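Hypothetical protein CC0527 (Caulobacter vibrioides, PDB 2O0Q) is of unknown function, a DUF952-family protein possibly related to the ADP-ribosyl superfamily. Local coordinates at residues Y5-R10 and L56-V61; A15-G20 and L88-V93; Q41-A46 and P107-H112; A60-P65 and E92-A97; E64-D69 and P82-P87. All blocks are in the same frame, centred on the assembly; numbering follows the deposited sequence.

Contact 1 (Y5-R10 and L56-V61); sequences YKILSR and LVLLAV
Leu-58 lies against two neighbours on the opposite strand, its CD1 at the edge of the Tyr-5 ring, 3.2 Å from Tyr-5 CD2, while Leu-58 CD2 is 3.9 Å from Ile-7 CG1. With CG anti to the backbone N (chi1 -178°), and chi2 setting the fork, CD1 goes to Tyr-5 and CD2 to Ile-7. Ala-60 CB adds a further contact to the ring, 3.8 Å from Tyr-5 CE2. These residues line one face of an antiparallel pair, strand 3-9 against strand 56-62, inside the six-stranded sheet. On the other face stand Lys-6, Leu-8, Val-57 and Leu-59, with Leu-8 CD2 3.8 Å from Leu-59 CG; Trp-13 and Phe-22 close over the hydrophobic members of this group, and the amine of the buried Lys-6 is satisfied by Asp-28 and the carbonyl of His-35. Between the faces, two hydrogen-bonded pairs each make a reciprocal set of bonds: Lys-6 with Leu-59, and Leu-8 with Val-57. The straightest runs from Leu-59 N to Lys-6 O, 2.8 Å long with 175° at the hydrogen.

Packing thins where strand 3-9 runs out. Ser-9 and Leu-56 diverge, leaving Leu-56 CD2 4.1 Å from Ser-9 CA. Ser-9 is the N-cap of helix 10-19 and its hydroxyl also bonds Glu-12, whereas Arg-10, partly exposed, turns its charge to Asp-14 and Asp-98. The strand pair is thus held by backbone bonds and branched apolar side chains, while the charged ends find their partners beyond it.

Contact 2 (A15-G20 and L88-V93); sequences AAKAQG and LLVSEV
The peptide carbonyl of Gly-20 is the flat group on which Val-90 settles. Val-90 CG2 sits over one face of it, 3.3 Å from Gly-20 C, and the backbone N of Val-90 approaches from the same side. That N-H donates to Gly-20 O over 3.1 Å, nearly straight at 169° but from 40° above the carbonyl plane, so it does not follow a lone pair. Water 1 donates to the same oxygen at 2.8 Å, then accepts from Ser-91 N. The second flat group is the Glu-92 carboxylate, whose OE1 takes the N-H of Leu-89 on its anti side and tilted out of the carboxylate plane; its OE2 makes a salt bridge to Arg-86.

The methyl reaches the carbonyl because CG2 of Val-90 stands beside its own backbone N, with CG1 anti to that N (chi1 169°). CG2 also touches the end of the helix, 3.7 Å from Ala-16 O and 3.9 Å from Lys-17 CA, and Trp-13 lies against the same valine. Gly-20, with positive phi, is where the chain leaves helix 10-19 for the short strand 21-22, which pairs with 88-89. The contact therefore joins the helix end to the 3-10 turn 90-92, with a single valine supplying most of the apolar cover. The direct polar link is one N-H...O bond, backed by a water bridge from Gly-20 O to Ser-91 N, consistent with a light junction near the surface.

Contact 3 (Q41-A46 and P107-H112); sequences QAQETA and PQLGDH
Leu-109 reaches between Ala-42 and Ala-46, one turn apart on helix 39-49, and this trio forms the core of the apolar group: Leu-109 CD1 lies 3.6 Å from Ala-42 CB and Leu-109 CG 4.1 Å from Ala-46 CB. Pro-107 flanks Ala-46, the two CB atoms also 4.1 Å apart. Ile-7 of the central sheet meets both Ala-46 and Leu-109, and Leu-99 backs the leucine.

A second kind of contact sets carbon against backbone oxygen. Leu-109 CD1 comes within 3.5 Å of Ala-42 O, an oxygen already engaged by Ala-46 N within the helix, while Pro-107 CD lies 3.7 Å from Ala-46 O.

The polar element is Gln-43. Its chain bends at chi2 (59°), which carries the amide obliquely across Leu-109 to the backbone of residues 107 to 109. The modelled amide is probably turned over, so its individual bonds remain doubtful.

Here the approach to the C-terminal helix 110-114 packs on helix 39-49 beside the sheet. The small alanines let leucine and proline come close to the helix backbone; this apolar packing is certain, and Gln-43, turned back, may add two hydrogen bonds, to Pro-107 O and Leu-109 N.

Contact 4 (A60-P65 and E92-A97); sequences AVEAEP and EVTREA
Thr-94 turns its hydroxyl back to Ala-60 because chi1 of 66° sets OG1 between its own N and carbonyl carbon, with CG2 left to face Glu-62. A similar first torsion in Arg-95 (66°) directs CG over the methyl of Ala-60, 3.7 Å from CB. Both residues stand opposite Ala-60, which makes this a classic beta bulge, here in the edge strand 93-98 where it runs antiparallel to strand 56-62.

Both polar atoms of the Ala-60 backbone are used by strand 93-98. Its N donates to Arg-95 O over 2.9 Å, and its O receives two donors from Thr-94. The backbone N arrives almost in line with the carbonyl, though bent at the hydrogen (143°); OG1 comes in at 2.8 Å from well above the carbonyl plane. The hydroxyl thus adds a second grip on the oxygen where the bulge disturbs the regular pairing.

Beyond the bulge, Glu-62 and Thr-94 cross at about a right angle, and Val-61 CG1 packs 3.6 Å from Glu-92 O. There water 2 bridges the two backbones, donating to both Glu-62 O and Glu-92 O; water 3 donates to Pro-65 O and, at 2.7 Å, to Glu-92 OE2.

Contact 5 (E64-D69 and P82-P87); sequences EPLGED and PHLYRP
The backbones meet where Tyr-85 N donates to Asp-69 O over 2.8 Å, nearly straight but tilted 24° from the carbonyl plane, and Leu-84 CA adds a CA-H...O contact to the same oxygen. That oxygen also lies at the edge of the Tyr-85 ring, in its plane; the tyrosine hydroxyl bonds Glu-73.

Arg-86 spans the two segments. Its CG lies between the backbone N and carbonyl carbon (chi1 67°), and the chain then runs extended to NE, passing Asp-69 at about a right angle and delivering the guanidinium to Leu-66. There NH2 donates to Leu-66 O over 3.0 Å, in the plane of both groups and on a lone pair of the carbonyl. Tyr-85 is the centre of an inverse gamma turn, which takes the chain out of strand 80-84 just where the partner strand 70-74 of the same beta hairpin begins after Asp-69.

The carboxylate of Asp-69 is turned 77° from the guanidinium plane. Its OD2 sits at the guanidinium edge, but the salt bridge to Arg-86 NE is long, 3.7 Å, and OD2 lies nearer to Arg-86 CD, at 3.2 Å. Leu-84 CD1 covers one guanidinium face, 4.0 Å above the plane and offset toward the rim. Leu-66 CD2 touches Arg-86 NH2 at 3.4 Å, and the strongest charged partner of Arg-86 is Glu-92, through NH2.

Overall arrangement
Contacts 1 and 4 share strand 56-62, one on each of its sides: strand 3-9 pairs in contact 1 and the edge strand 93-98 in contact 4, which also brings Ala-97 O 2.8 Å from Leu-58 N, a probable hydrogen bond. Contacts 2 and 3 lie on opposite sides of the chain's centre, about 22 Å apart between centres. Contact 3 meets contact 1 through Ile-7 CD1, 3.6 Å from Ala-46 CB. Contact 5 is tied to contacts 2 and 4 by the salt bridge from Arg-86 NH2 to Glu-92 OE2, 2.7 Å long, and to contact 1 by Leu-66 on Val-61. No active site or ligand is known here.

Contact 1 (Y5-R10 and L56-V61)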
# COMPACT_ATOMS: atom_id res chain seq x y z
N TYR A 5 -3.66 3.06 -1.18
CA TYR A 5 -2.53 2.34 -1.74
C TYR A 5 -1.67 1.56 -0.78
O TYR A 5 -1.47 1.94 0.37
CB TYR A 5 -1.62 3.32 -2.48
CG TYR A 5 -2.33 4.13 -3.55
CD1 TYR A 5 -3.11 5.24 -3.22
CD2 TYR A 5 -2.23 3.77 -4.89
CE1 TYR A 5 -3.78 5.97 -4.20
CE2 TYR A 5 -2.89 4.49 -5.88
CZ TYR A 5 -3.67 5.58 -5.53
OH TYR A 5 -4.32 6.27 -6.52
N LYS A 6 -1.13 0.46 -1.30
CA LYS A 6 -0.25 -0.39 -0.55
C LYS A 6 1.02 -0.51 -1.39
O LYS A 6 0.95 -0.69 -2.61
CB LYS A 6 -0.86 -1.79 -0.35
CG LYS A 6 0.03 -2.74 0.47
CD LYS A 6 0.14 -2.29 1.92
CE LYS A 6 1.33 -2.91 2.63
NZ LYS A 6 1.44 -2.46 4.06
N ILE A 7 2.16 -0.39 -0.73
CA ILE A 7 3.44 -0.53 -1.39
C ILE A 7 4.06 -1.80 -0.80
O ILE A 7 4.10 -1.95 0.42
CB ILE A 7 4.37 0.67 -1.10
CG1 ILE A 7 3.74 1.94 -1.68
CG2 ILE A 7 5.76 0.43 -1.69
CD1 ILE A 7 4.48 3.23 -1.33
N LEU A 8 4.49 -2.72 -1.66
CA LEU A 8 5.11 -3.96 -1.19
C LEU A 8 6.06 -4.51 -2.23
O LEU A 8 6.03 -4.12 -3.40
CB LEU A 8 4.04 -5.01 -0.85
CG LEU A 8 3.41 -5.87 -1.95
CD1 LEU A 8 2.51 -6.92 -1.31
CD2 LEU A 8 2.61 -5.04 -2.91
N SER A 9 6.92 -5.43 -1.81
CA SER A 9 7.89 -6.03 -2.71
C SER A 9 7.21 -6.96 -3.71
O SER A 9 6.11 -7.46 -3.45
CB SER A 9 8.94 -6.82 -1.92
OG SER A 9 8.38 -8.01 -1.37
N ARG A 10 7.86 -7.18 -4.84
CA ARG A 10 7.32 -8.08 -5.86
C ARG A 10 7.17 -9.48 -5.26
O ARG A 10 6.19 -10.18 -5.52
CB ARG A 10 8.26 -8.10 -7.07
CG ARG A 10 8.05 -9.27 -8.05
CD ARG A 10 6.62 -9.38 -8.53
NE ARG A 10 6.16 -8.21 -9.28
CZ ARG A 10 4.99 -8.14 -9.89
NH1 ARG A 10 4.15 -9.17 -9.84
NH2 ARG A 10 4.64 -7.03 -10.54
N LEU A 56 9.63 -2.90 -6.51
CA LEU A 56 8.48 -2.62 -5.66
C LEU A 56 7.23 -2.57 -6.52
O LEU A 56 7.30 -2.24 -7.71
CB LEU A 56 8.63 -1.28 -4.94
CG LEU A 56 9.67 -1.17 -3.82
CD1 LEU A 56 9.70 0.26 -3.28
CD2 LEU A 56 9.32 -2.15 -2.70
N VAL A 57 6.10 -2.90 -5.93
CA VAL A 57 4.83 -2.86 -6.64
C VAL A 57 3.86 -1.99 -5.86
O VAL A 57 3.84 -1.99 -4.63
CB VAL A 57 4.25 -4.28 -6.85
CG1 VAL A 57 4.29 -5.06 -5.57
CG2 VAL A 57 2.82 -4.20 -7.39
N LEU A 58 3.06 -1.23 -6.60
CA LEU A 58 2.06 -0.35 -6.01
C LEU A 58 0.68 -0.94 -6.27
O LEU A 58 0.32 -1.21 -7.42
CB LEU A 58 2.16 1.05 -6.66
CG LEU A 58 1.27 2.21 -6.21
CD1 LEU A 58 -0.17 1.92 -6.57
CD2 LEU A 58 1.42 2.45 -4.72
N LEU A 59 -0.09 -1.15 -5.20
CA LEU A 59 -1.43 -1.69 -5.35
C LEU A 59 -2.43 -0.57 -5.08
O LEU A 59 -2.37 0.08 -4.03
CB LEU A 59 -1.70 -2.83 -4.36
CG LEU A 59 -0.77 -4.05 -4.30
CD1 LEU A 59 -1.21 -4.95 -3.15
CD2 LEU A 59 -0.78 -4.81 -5.63
N ALA A 60 -3.33 -0.35 -6.03
CA ALA A 60 -4.37 0.67 -5.90
C ALA A 60 -5.64 -0.06 -5.49
O ALA A 60 -6.06 -1.01 -6.15
CB ALA A 60 -4.58 1.39 -7.23
N VAL A 61 -6.25 0.39 -4.39
CA VAL A 61 -7.44 -0.26 -3.86
C VAL A 61 -8.63 0.66 -3.61
O VAL A 61 -8.47 1.74 -3.03
CB VAL A 61 -7.09 -0.98 -2.54
CG1 VAL A 61 -8.34 -1.58 -1.92
CG2 VAL A 61 -6.04 -2.06 -2.79

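Contact 2 (A15-G20 and L88-V93)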
# COMPACT_ATOMS: atom_id res chain seq x y z
N ALA A 15 3.70 -13.82 -3.71
CA ALA A 15 3.34 -14.72 -2.62
C ALA A 15 1.87 -14.55 -2.28
O ALA A 15 1.17 -15.51 -1.95
CB ALA A 15 4.20 -14.44 -1.40
N ALA A 16 1.40 -13.31 -2.34
CA ALA A 16 0.01 -13.01 -2.04
C ALA A 16 -0.90 -13.64 -3.09
O ALA A 16 -1.92 -14.25 -2.77
CB ALA A 16 -0.21 -11.50 -1.99
N LYS A 17 -0.52 -13.52 -4.36
CA LYS A 17 -1.32 -14.08 -5.43
C LYS A 17 -1.40 -15.60 -5.36
O LYS A 17 -2.41 -16.20 -5.74
CB LYS A 17 -0.76 -13.64 -6.79
CG LYS A 17 -0.90 -12.14 -7.04
CD LYS A 17 -0.80 -11.80 -8.52
CE LYS A 17 0.56 -12.13 -9.09
NZ LYS A 17 0.61 -11.83 -10.56
N ALA A 18 -0.35 -16.23 -4.84
CA ALA A 18 -0.32 -17.68 -4.71
C ALA A 18 -1.23 -18.16 -3.58
O ALA A 18 -1.57 -19.34 -3.50
CB ALA A 18 1.11 -18.15 -4.47
N GLN A 19 -1.62 -17.23 -2.71
CA GLN A 19 -2.49 -17.57 -1.58
C GLN A 19 -3.91 -17.03 -1.76
O GLN A 19 -4.83 -17.44 -1.05
CB GLN A 19 -1.90 -17.01 -0.28
CG GLN A 19 -0.51 -17.55 0.04
CD GLN A 19 -0.50 -19.05 0.28
OE1 GLN A 19 0.55 -19.70 0.26
NE2 GLN A 19 -1.68 -19.62 0.54
N GLY A 20 -4.10 -16.13 -2.72
CA GLY A 20 -5.42 -15.56 -2.95
C GLY A 20 -5.65 -14.27 -2.17
O GLY A 20 -6.65 -13.58 -2.38
N LEU A 88 -5.90 -8.44 2.69
CA LEU A 88 -6.43 -7.81 1.49
C LEU A 88 -6.57 -8.86 0.40
O LEU A 88 -5.60 -9.51 0.01
CB LEU A 88 -5.50 -6.70 1.01
CG LEU A 88 -5.82 -5.99 -0.31
CD1 LEU A 88 -7.09 -5.16 -0.15
CD2 LEU A 88 -4.65 -5.11 -0.70
N LEU A 89 -7.79 -9.03 -0.09
CA LEU A 89 -8.05 -10.00 -1.15
C LEU A 89 -7.36 -9.57 -2.43
O LEU A 89 -7.30 -8.38 -2.75
CB LEU A 89 -9.56 -10.12 -1.39
CG LEU A 89 -10.33 -11.31 -0.81
CD1 LEU A 89 -9.78 -11.73 0.54
CD2 LEU A 89 -11.80 -10.94 -0.74
N VAL A 90 -6.84 -10.54 -3.18
CA VAL A 90 -6.18 -10.22 -4.44
C VAL A 90 -7.21 -9.59 -5.36
O VAL A 90 -6.89 -8.70 -6.14
CB VAL A 90 -5.58 -11.49 -5.10
CG1 VAL A 90 -5.13 -11.19 -6.52
CG2 VAL A 90 -4.40 -11.99 -4.28
N SER A 91 -8.46 -10.05 -5.24
CA SER A 91 -9.56 -9.54 -6.06
C SER A 91 -9.97 -8.12 -5.70
O SER A 91 -10.70 -7.47 -6.45
CB SER A 91 -10.78 -10.46 -5.94
OG SER A 91 -11.27 -10.49 -4.61
N GLU A 92 -9.51 -7.63 -4.56
CA GLU A 92 -9.87 -6.29 -4.13
C GLU A 92 -8.92 -5.22 -4.67
O GLU A 92 -9.11 -4.02 -4.43
CB GLU A 92 -9.94 -6.23 -2.60
CG GLU A 92 -11.09 -7.05 -2.03
CD GLU A 92 -11.16 -7.04 -0.52
OE1 GLU A 92 -10.12 -7.27 0.13
OE2 GLU A 92 -12.26 -6.81 0.02
N VAL A 93 -7.90 -5.65 -5.40
CA VAL A 93 -6.94 -4.73 -5.99
C VAL A 93 -7.48 -4.30 -7.35
O VAL A 93 -7.72 -5.14 -8.22
CB VAL A 93 -5.56 -5.39 -6.19
CG1 VAL A 93 -4.67 -4.45 -6.98
CG2 VAL A 93 -4.93 -5.71 -4.84
O HOH W 1 -8.83 -12.83 -4.05

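Contact 3 (Q41-A46 and P107-H112)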
# COMPACT_ATOMS: atom_id res chain seq x y z
N GLN A 41 -1.00 11.01 0.74
CA GLN A 41 0.00 10.59 1.72
C GLN A 41 0.95 9.51 1.17
O GLN A 41 2.02 9.26 1.74
CB GLN A 41 -0.72 10.05 2.96
CG GLN A 41 -2.18 10.51 3.04
CD GLN A 41 -3.02 9.72 4.04
OE1 GLN A 41 -2.97 8.48 4.11
NE2 GLN A 41 -3.81 10.45 4.82
N ALA A 42 0.56 8.89 0.06
CA ALA A 42 1.34 7.82 -0.56
C ALA A 42 2.80 8.11 -0.87
O ALA A 42 3.68 7.29 -0.56
CB ALA A 42 0.64 7.34 -1.83
N GLN A 43 3.09 9.24 -1.50
CA GLN A 43 4.47 9.55 -1.84
C GLN A 43 5.35 9.68 -0.59
O GLN A 43 6.49 9.22 -0.59
CB GLN A 43 4.54 10.84 -2.66
CG GLN A 43 5.93 11.16 -3.19
CD GLN A 43 6.50 10.07 -4.08
OE1 GLN A 43 7.48 9.40 -3.72
NE2 GLN A 43 5.89 9.89 -5.24
N GLU A 44 4.82 10.29 0.46
CA GLU A 44 5.60 10.44 1.69
C GLU A 44 5.87 9.07 2.30
O GLU A 44 6.96 8.81 2.82
CB GLU A 44 4.87 11.33 2.71
CG GLU A 44 5.79 11.78 3.86
CD GLU A 44 5.14 12.76 4.83
OE1 GLU A 44 4.55 13.76 4.37
OE2 GLU A 44 5.23 12.54 6.05
N THR A 45 4.87 8.19 2.23
CA THR A 45 5.03 6.83 2.76
C THR A 45 6.15 6.12 1.99
O THR A 45 6.99 5.44 2.57
CB THR A 45 3.72 6.02 2.61
OG1 THR A 45 2.71 6.61 3.44
CG2 THR A 45 3.93 4.56 3.04
N ALA A 46 6.16 6.31 0.67
CA ALA A 46 7.18 5.68 -0.17
C ALA A 46 8.56 6.20 0.21
O ALA A 46 9.51 5.43 0.36
CB ALA A 46 6.88 5.96 -1.65
N PRO A 107 10.95 5.81 -4.42
CA PRO A 107 10.00 5.27 -5.41
C PRO A 107 9.13 6.41 -5.95
O PRO A 107 8.60 7.22 -5.19
CB PRO A 107 9.19 4.26 -4.60
CG PRO A 107 10.17 3.81 -3.52
CD PRO A 107 10.79 5.13 -3.12
N GLN A 108 8.97 6.47 -7.27
CA GLN A 108 8.15 7.52 -7.88
C GLN A 108 6.69 7.10 -7.99
O GLN A 108 6.37 6.15 -8.71
CB GLN A 108 8.68 7.88 -9.27
CG GLN A 108 10.10 8.42 -9.29
CD GLN A 108 10.51 8.92 -10.67
OE1 GLN A 108 10.55 8.16 -11.64
NE2 GLN A 108 10.82 10.21 -10.77
N LEU A 109 5.80 7.80 -7.29
CA LEU A 109 4.38 7.47 -7.34
C LEU A 109 3.57 8.50 -8.13
O LEU A 109 2.42 8.25 -8.49
CB LEU A 109 3.78 7.38 -5.93
CG LEU A 109 4.36 6.40 -4.91
CD1 LEU A 109 3.30 6.12 -3.86
CD2 LEU A 109 4.77 5.12 -5.58
N GLY A 110 4.19 9.65 -8.38
CA GLY A 110 3.53 10.74 -9.08
C GLY A 110 2.57 10.40 -10.21
O GLY A 110 1.37 10.63 -10.09
N ASP A 111 3.10 9.88 -11.31
CA ASP A 111 2.25 9.56 -12.46
C ASP A 111 1.18 8.52 -12.17
O ASP A 111 0.10 8.55 -12.77
CB ASP A 111 3.11 9.12 -13.65
CG ASP A 111 4.01 10.23 -14.15
OD1 ASP A 111 3.65 11.41 -13.98
OD2 ASP A 111 5.08 9.92 -14.73
N HIS A 112 1.45 7.59 -11.26
CA HIS A 112 0.47 6.58 -10.93
C HIS A 112 -0.67 7.16 -10.10
O HIS A 112 -1.82 6.80 -10.28
CB HIS A 112 1.13 5.41 -10.20
CG HIS A 112 2.09 4.65 -11.06
ND1 HIS A 112 3.45 4.71 -10.90
CD2 HIS A 112 1.87 3.88 -12.15
CE1 HIS A 112 4.04 4.01 -11.85
NE2 HIS A 112 3.10 3.49 -12.62

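Contact 4 (A60-P65 and E92-A97)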
# COMPACT_ATOMS: atom_id res chain seq x y z
N ALA A 60 -3.33 -0.35 -6.03
CA ALA A 60 -4.37 0.67 -5.90
C ALA A 60 -5.64 -0.06 -5.49
O ALA A 60 -6.06 -1.01 -6.15
CB ALA A 60 -4.58 1.39 -7.23
N VAL A 61 -6.25 0.39 -4.39
CA VAL A 61 -7.44 -0.26 -3.86
C VAL A 61 -8.63 0.66 -3.61
O VAL A 61 -8.47 1.74 -3.03
CB VAL A 61 -7.09 -0.98 -2.54
CG1 VAL A 61 -8.34 -1.58 -1.92
CG2 VAL A 61 -6.04 -2.06 -2.79
N GLU A 62 -9.81 0.24 -4.03
CA GLU A 62 -11.02 1.03 -3.80
C GLU A 62 -11.37 0.83 -2.33
O GLU A 62 -11.62 -0.29 -1.90
CB GLU A 62 -12.16 0.53 -4.69
CG GLU A 62 -13.16 1.62 -5.02
CD GLU A 62 -12.56 2.67 -5.94
OE1 GLU A 62 -12.99 3.84 -5.87
OE2 GLU A 62 -11.65 2.32 -6.73
N ALA A 63 -11.39 1.91 -1.57
CA ALA A 63 -11.67 1.84 -0.14
C ALA A 63 -13.10 1.51 0.27
O ALA A 63 -13.32 0.66 1.14
CB ALA A 63 -11.23 3.14 0.54
N GLU A 64 -14.07 2.17 -0.34
CA GLU A 64 -15.48 1.96 0.00
C GLU A 64 -15.94 0.50 0.06
O GLU A 64 -16.53 0.07 1.05
CB GLU A 64 -16.37 2.75 -0.96
N PRO A 65 -15.67 -0.29 -0.99
CA PRO A 65 -16.10 -1.69 -0.96
C PRO A 65 -15.40 -2.58 0.06
O PRO A 65 -15.77 -3.75 0.23
CB PRO A 65 -15.89 -2.15 -2.40
CG PRO A 65 -14.75 -1.31 -2.86
CD PRO A 65 -15.10 0.05 -2.31
N GLU A 92 -9.51 -7.63 -4.56
CA GLU A 92 -9.87 -6.29 -4.13
C GLU A 92 -8.92 -5.22 -4.67
O GLU A 92 -9.11 -4.02 -4.43
CB GLU A 92 -9.94 -6.23 -2.60
CG GLU A 92 -11.09 -7.05 -2.03
CD GLU A 92 -11.16 -7.04 -0.52
OE1 GLU A 92 -10.12 -7.27 0.13
OE2 GLU A 92 -12.26 -6.81 0.02
N VAL A 93 -7.90 -5.65 -5.40
CA VAL A 93 -6.94 -4.73 -5.99
C VAL A 93 -7.48 -4.30 -7.35
O VAL A 93 -7.72 -5.14 -8.22
CB VAL A 93 -5.56 -5.39 -6.19
CG1 VAL A 93 -4.67 -4.45 -6.98
CG2 VAL A 93 -4.93 -5.71 -4.84
N THR A 94 -7.67 -2.99 -7.53
CA THR A 94 -8.19 -2.47 -8.79
C THR A 94 -7.11 -2.47 -9.87
O THR A 94 -7.38 -2.80 -11.03
CB THR A 94 -8.76 -1.06 -8.61
OG1 THR A 94 -7.71 -0.14 -8.28
CG2 THR A 94 -9.79 -1.05 -7.49
N ARG A 95 -5.89 -2.09 -9.50
CA ARG A 95 -4.78 -2.10 -10.45
C ARG A 95 -3.43 -2.07 -9.76
O ARG A 95 -3.30 -1.57 -8.64
CB ARG A 95 -4.88 -0.93 -11.44
CG ARG A 95 -4.72 0.46 -10.84
CD ARG A 95 -4.43 1.48 -11.95
NE ARG A 95 -4.57 2.86 -11.48
CZ ARG A 95 -5.74 3.48 -11.32
NH1 ARG A 95 -6.87 2.86 -11.61
NH2 ARG A 95 -5.77 4.73 -10.88
N GLU A 96 -2.43 -2.62 -10.43
CA GLU A 96 -1.07 -2.67 -9.90
C GLU A 96 -0.10 -2.05 -10.89
O GLU A 96 -0.43 -1.86 -12.06
CB GLU A 96 -0.66 -4.12 -9.62
CG GLU A 96 -0.78 -5.04 -10.82
CD GLU A 96 -0.20 -6.42 -10.55
OE1 GLU A 96 1.04 -6.56 -10.56
OE2 GLU A 96 -0.99 -7.36 -10.30
N ALA A 97 1.09 -1.74 -10.40
CA ALA A 97 2.12 -1.14 -11.22
C ALA A 97 3.48 -1.34 -10.59
O ALA A 97 3.62 -1.31 -9.37
CB ALA A 97 1.85 0.35 -11.38
O HOH W 2 -11.59 -2.71 -3.32
O HOH W 3 -14.09 -5.50 -1.44

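Contact 5 (E64-D69 and P82-P87)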
# COMPACT_ATOMS: atom_id res chain seq x y z
N GLU A 64 -14.07 2.17 -0.34
CA GLU A 64 -15.48 1.96 0.00
C GLU A 64 -15.94 0.50 0.06
O GLU A 64 -16.53 0.07 1.05
CB GLU A 64 -16.37 2.75 -0.96
N PRO A 65 -15.67 -0.29 -0.99
CA PRO A 65 -16.10 -1.69 -0.96
C PRO A 65 -15.40 -2.58 0.06
O PRO A 65 -15.77 -3.75 0.23
CB PRO A 65 -15.89 -2.15 -2.40
CG PRO A 65 -14.75 -1.31 -2.86
CD PRO A 65 -15.10 0.05 -2.31
N LEU A 66 -14.39 -2.05 0.75
CA LEU A 66 -13.67 -2.85 1.73
C LEU A 66 -14.51 -3.21 2.95
O LEU A 66 -14.32 -4.26 3.56
CB LEU A 66 -12.39 -2.14 2.18
CG LEU A 66 -11.28 -2.19 1.13
CD1 LEU A 66 -10.02 -1.51 1.66
CD2 LEU A 66 -10.99 -3.64 0.78
N GLY A 67 -15.44 -2.33 3.31
CA GLY A 67 -16.29 -2.61 4.45
C GLY A 67 -15.81 -2.04 5.77
O GLY A 67 -14.93 -1.18 5.82
N GLU A 68 -16.40 -2.54 6.85
CA GLU A 68 -16.09 -2.08 8.20
C GLU A 68 -14.68 -2.39 8.70
O GLU A 68 -14.20 -1.73 9.62
CB GLU A 68 -17.10 -2.65 9.20
CG GLU A 68 -17.14 -4.17 9.27
CD GLU A 68 -18.08 -4.68 10.35
OE1 GLU A 68 -19.26 -4.28 10.34
OE2 GLU A 68 -17.63 -5.48 11.20
N ASP A 69 -14.02 -3.39 8.12
CA ASP A 69 -12.68 -3.72 8.57
C ASP A 69 -11.64 -2.67 8.18
O ASP A 69 -10.49 -2.75 8.61
CB ASP A 69 -12.26 -5.10 8.05
CG ASP A 69 -12.96 -6.24 8.78
OD1 ASP A 69 -13.03 -6.19 10.02
OD2 ASP A 69 -13.43 -7.18 8.11
N PRO A 82 -5.65 4.93 6.22
CA PRO A 82 -6.53 3.76 6.10
C PRO A 82 -5.80 2.52 6.60
O PRO A 82 -4.73 2.17 6.10
CB PRO A 82 -6.82 3.70 4.60
CG PRO A 82 -5.56 4.24 3.99
CD PRO A 82 -5.18 5.39 4.91
N HIS A 83 -6.39 1.86 7.60
CA HIS A 83 -5.83 0.65 8.21
C HIS A 83 -6.83 -0.49 8.00
O HIS A 83 -7.97 -0.42 8.46
CB HIS A 83 -5.60 0.86 9.71
CG HIS A 83 -4.56 1.89 10.04
ND1 HIS A 83 -3.61 2.32 9.13
CD2 HIS A 83 -4.26 2.51 11.20
CE1 HIS A 83 -2.78 3.15 9.72
NE2 HIS A 83 -3.15 3.29 10.98
N LEU A 84 -6.41 -1.56 7.32
CA LEU A 84 -7.29 -2.70 7.05
C LEU A 84 -7.03 -3.83 8.04
O LEU A 84 -5.98 -4.47 8.02
CB LEU A 84 -7.09 -3.21 5.62
CG LEU A 84 -8.04 -4.33 5.18
CD1 LEU A 84 -9.48 -3.85 5.24
CD2 LEU A 84 -7.69 -4.79 3.76
N TYR A 85 -8.01 -4.07 8.91
CA TYR A 85 -7.90 -5.09 9.93
C TYR A 85 -8.32 -6.48 9.47
O TYR A 85 -9.13 -7.15 10.11
CB TYR A 85 -8.69 -4.68 11.17
CG TYR A 85 -8.04 -3.55 11.94
CD1 TYR A 85 -7.99 -2.25 11.42
CD2 TYR A 85 -7.43 -3.79 13.17
CE1 TYR A 85 -7.33 -1.23 12.12
CE2 TYR A 85 -6.77 -2.78 13.86
CZ TYR A 85 -6.73 -1.51 13.34
OH TYR A 85 -6.08 -0.53 14.05
N ARG A 86 -7.74 -6.90 8.35
CA ARG A 86 -7.99 -8.20 7.75
C ARG A 86 -7.13 -8.29 6.50
O ARG A 86 -6.71 -7.27 5.96
CB ARG A 86 -9.47 -8.36 7.36
CG ARG A 86 -9.95 -7.46 6.22
CD ARG A 86 -11.36 -7.88 5.79
NE ARG A 86 -11.96 -7.01 4.77
CZ ARG A 86 -11.59 -6.96 3.50
NH1 ARG A 86 -10.59 -7.71 3.04
NH2 ARG A 86 -12.22 -6.14 2.67
N PRO A 87 -6.85 -9.51 6.03
CA PRO A 87 -6.02 -9.60 4.82
C PRO A 87 -6.70 -8.95 3.61
O PRO A 87 -7.93 -8.89 3.54
CB PRO A 87 -5.81 -11.11 4.65
CG PRO A 87 -6.98 -11.71 5.38
CD PRO A 87 -7.12 -10.84 6.59